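Local coordinates for protein cytosolic phospholipase A2 delta (Homo sapiens, PDB 5IZ5) that hydrolyses the sn-2 ester bond of glycerophospholipids in a calcium-dependent manner, releasing a fatty acid, with a preference for linoleic acid, at residues P503-F506 with G507-F510. The protein carries 3 engineered substitutions. Numbering follows the deposited sequence.
Sequences PELF and GSEF
Leu505 meets both Ser508 and Phe510, its backbone O doing the polar work while its aliphatic side chain, buried as suits a leucine, packs on the Phe510 ring. The carbonyl O accepts the N-H of Ser508 at 3.0 Å. This bond is fairly straight, with an N-H...O angle of 156°, although the donor stands above the carbonyl plane and not on a lone pair. The same oxygen faces the edge of the Phe510 ring, in the ring plane, 3.5 Å from Phe510 CE2, where the electropositive rim of an aromatic ring suits a carbonyl. Phe510 CZ packs against Leu505 CB at 4.0 Å. Phe510 reaches back this way because its CG lies anti to its own carbonyl carbon.

A water bridges the same turn, hydrogen-bonded to Glu504 O and to Ser508 OG, each at 2.8 Å. The serine hydroxyl also bonds to the backbone N of Ile519, so a small polar side chain here ties the turn to the chain beyond strand 514-517. Glu504 OE1 forms a salt bridge with Arg453 NH1.

Phe506 holds its CG anti to the backbone N (chi1 170°), and the N of Gly507 lies over one ring face, 3.4 Å from Phe506 CG. The buried ring touches Val492 and meets Phe487 edge-to-face, a place that suits a large apolar side chain. Gly507 has a positive phi of 103°, at which a side chain would collide with the preceding carbonyl O; glycine avoids that clash.

The 3-10 segment 503-505, closed by the bond from Phe506 N to Pro503 O, runs into a type II beta turn from Leu505 to Ser508, with glycine at its third position, leading the chain into the two-stranded antiparallel hairpin of strands 509-511 and 514-517.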
ATOM      1  N   PRO B 503      -7.824  -8.239   5.305  1.00 34.89           N
ATOM      2  CA  PRO B 503      -6.641  -7.859   6.062  1.00 35.56           C
ATOM      3  C   PRO B 503      -5.839  -9.050   6.566  1.00 36.94           C
ATOM      4  O   PRO B 503      -4.617  -8.954   6.666  1.00 34.71           O
ATOM      5  CB  PRO B 503      -7.217  -7.058   7.236  1.00 35.49           C
ATOM      6  CG  PRO B 503      -8.641  -7.486   7.333  1.00 34.47           C
ATOM      7  CD  PRO B 503      -9.058  -7.723   5.919  1.00 34.54           C
ATOM      8  N   GLU B 504      -6.519 -10.163   6.871  1.00 38.98           N
ATOM      9  CA  GLU B 504      -5.847 -11.380   7.342  1.00 37.87           C
ATOM     10  C   GLU B 504      -4.894 -11.953   6.294  1.00 37.42           C
ATOM     11  O   GLU B 504      -3.946 -12.637   6.645  1.00 40.16           O
ATOM     12  CB  GLU B 504      -6.845 -12.450   7.837  1.00 40.33           C
ATOM     13  CG  GLU B 504      -7.914 -12.876   6.846  1.00 40.24           C
ATOM     14  CD  GLU B 504      -9.202 -12.094   7.018  1.00 42.11           C
ATOM     15  OE1 GLU B 504      -9.185 -10.833   7.025  1.00 40.42           O
ATOM     16  OE2 GLU B 504     -10.239 -12.766   7.144  1.00 44.84           O
ATOM     17  N   LEU B 505      -5.107 -11.634   5.023  1.00 35.16           N
ATOM     18  CA  LEU B 505      -4.222 -12.094   3.958  1.00 37.33           C
ATOM     19  C   LEU B 505      -3.155 -11.080   3.519  1.00 37.90           C
ATOM     20  O   LEU B 505      -2.298 -11.410   2.701  1.00 38.45           O
ATOM     21  CB  LEU B 505      -5.060 -12.522   2.751  1.00 37.10           C
ATOM     22  CG  LEU B 505      -5.993 -13.718   2.972  1.00 38.20           C
ATOM     23  CD1 LEU B 505      -6.644 -14.098   1.656  1.00 38.16           C
ATOM     24  CD2 LEU B 505      -5.255 -14.919   3.558  1.00 38.45           C
ATOM     25  N   PHE B 506      -3.197  -9.860   4.051  1.00 38.40           N
ATOM     26  CA  PHE B 506      -2.193  -8.853   3.712  1.00 38.63           C
ATOM     27  C   PHE B 506      -0.847  -9.249   4.302  1.00 36.71           C
ATOM     28  O   PHE B 506      -0.721  -9.445   5.512  1.00 36.03           O
ATOM     29  CB  PHE B 506      -2.574  -7.458   4.212  1.00 40.09           C
ATOM     30  CG  PHE B 506      -1.462  -6.471   4.078  1.00 41.62           C
ATOM     31  CD1 PHE B 506      -1.164  -5.915   2.844  1.00 43.49           C
ATOM     32  CD2 PHE B 506      -0.682  -6.137   5.173  1.00 43.19           C
ATOM     33  CE1 PHE B 506      -0.120  -5.024   2.703  1.00 44.08           C
ATOM     34  CE2 PHE B 506       0.360  -5.246   5.041  1.00 44.95           C
ATOM     35  CZ  PHE B 506       0.642  -4.692   3.808  1.00 43.95           C
ATOM     36  N   GLY B 507       0.156  -9.344   3.437  1.00 35.72           N
ATOM     37  CA  GLY B 507       1.461  -9.856   3.824  1.00 36.67           C
ATOM     38  C   GLY B 507       1.698 -11.284   3.358  1.00 37.61           C
ATOM     39  O   GLY B 507       2.808 -11.797   3.488  1.00 36.65           O
ATOM     40  N   SER B 508       0.664 -11.931   2.824  1.00 36.27           N
ATOM     41  CA  SER B 508       0.818 -13.269   2.248  1.00 35.65           C
ATOM     42  C   SER B 508       1.323 -13.152   0.826  1.00 35.32           C
ATOM     43  O   SER B 508       1.326 -12.066   0.249  1.00 35.66           O
ATOM     44  CB  SER B 508      -0.499 -14.056   2.293  1.00 34.22           C
ATOM     45  OG  SER B 508      -0.833 -14.400   3.629  1.00 32.46           O
ATOM     46  N   GLU B 509       1.750 -14.274   0.264  1.00 36.59           N
ATOM     47  CA  GLU B 509       2.316 -14.299  -1.079  1.00 37.40           C
ATOM     48  C   GLU B 509       1.260 -14.722  -2.088  1.00 36.59           C
ATOM     49  O   GLU B 509       0.504 -15.662  -1.852  1.00 36.03           O
ATOM     50  CB  GLU B 509       3.522 -15.241  -1.127  1.00 41.09           C
ATOM     51  CG  GLU B 509       4.708 -14.712  -0.333  1.00 44.50           C
ATOM     52  CD  GLU B 509       5.816 -15.728  -0.135  1.00 46.79           C
ATOM     53  OE1 GLU B 509       5.745 -16.834  -0.713  1.00 48.11           O
ATOM     54  OE2 GLU B 509       6.759 -15.411   0.623  1.00 52.05           O
ATOM     55  N   PHE B 510       1.227 -14.020  -3.214  1.00 35.26           N
ATOM     56  CA  PHE B 510       0.199 -14.198  -4.213  1.00 34.92           C
ATOM     57  C   PHE B 510       0.810 -14.325  -5.585  1.00 35.58           C
ATOM     58  O   PHE B 510       1.934 -13.870  -5.823  1.00 36.51           O
ATOM     59  CB  PHE B 510      -0.732 -12.980  -4.238  1.00 35.12           C
ATOM     60  CG  PHE B 510      -1.601 -12.838  -3.016  1.00 34.27           C
ATOM     61  CD1 PHE B 510      -2.941 -13.204  -3.055  1.00 34.99           C
ATOM     62  CD2 PHE B 510      -1.089 -12.324  -1.835  1.00 34.84           C
ATOM     63  CE1 PHE B 510      -3.746 -13.059  -1.940  1.00 33.80           C
ATOM     64  CE2 PHE B 510      -1.892 -12.175  -0.716  1.00 34.48           C
ATOM     65  CZ  PHE B 510      -3.223 -12.541  -0.774  1.00 34.38           C
TER
HETATM   66  O   HOH W   1      -1.260 -12.606   5.728  1.00 39.91           O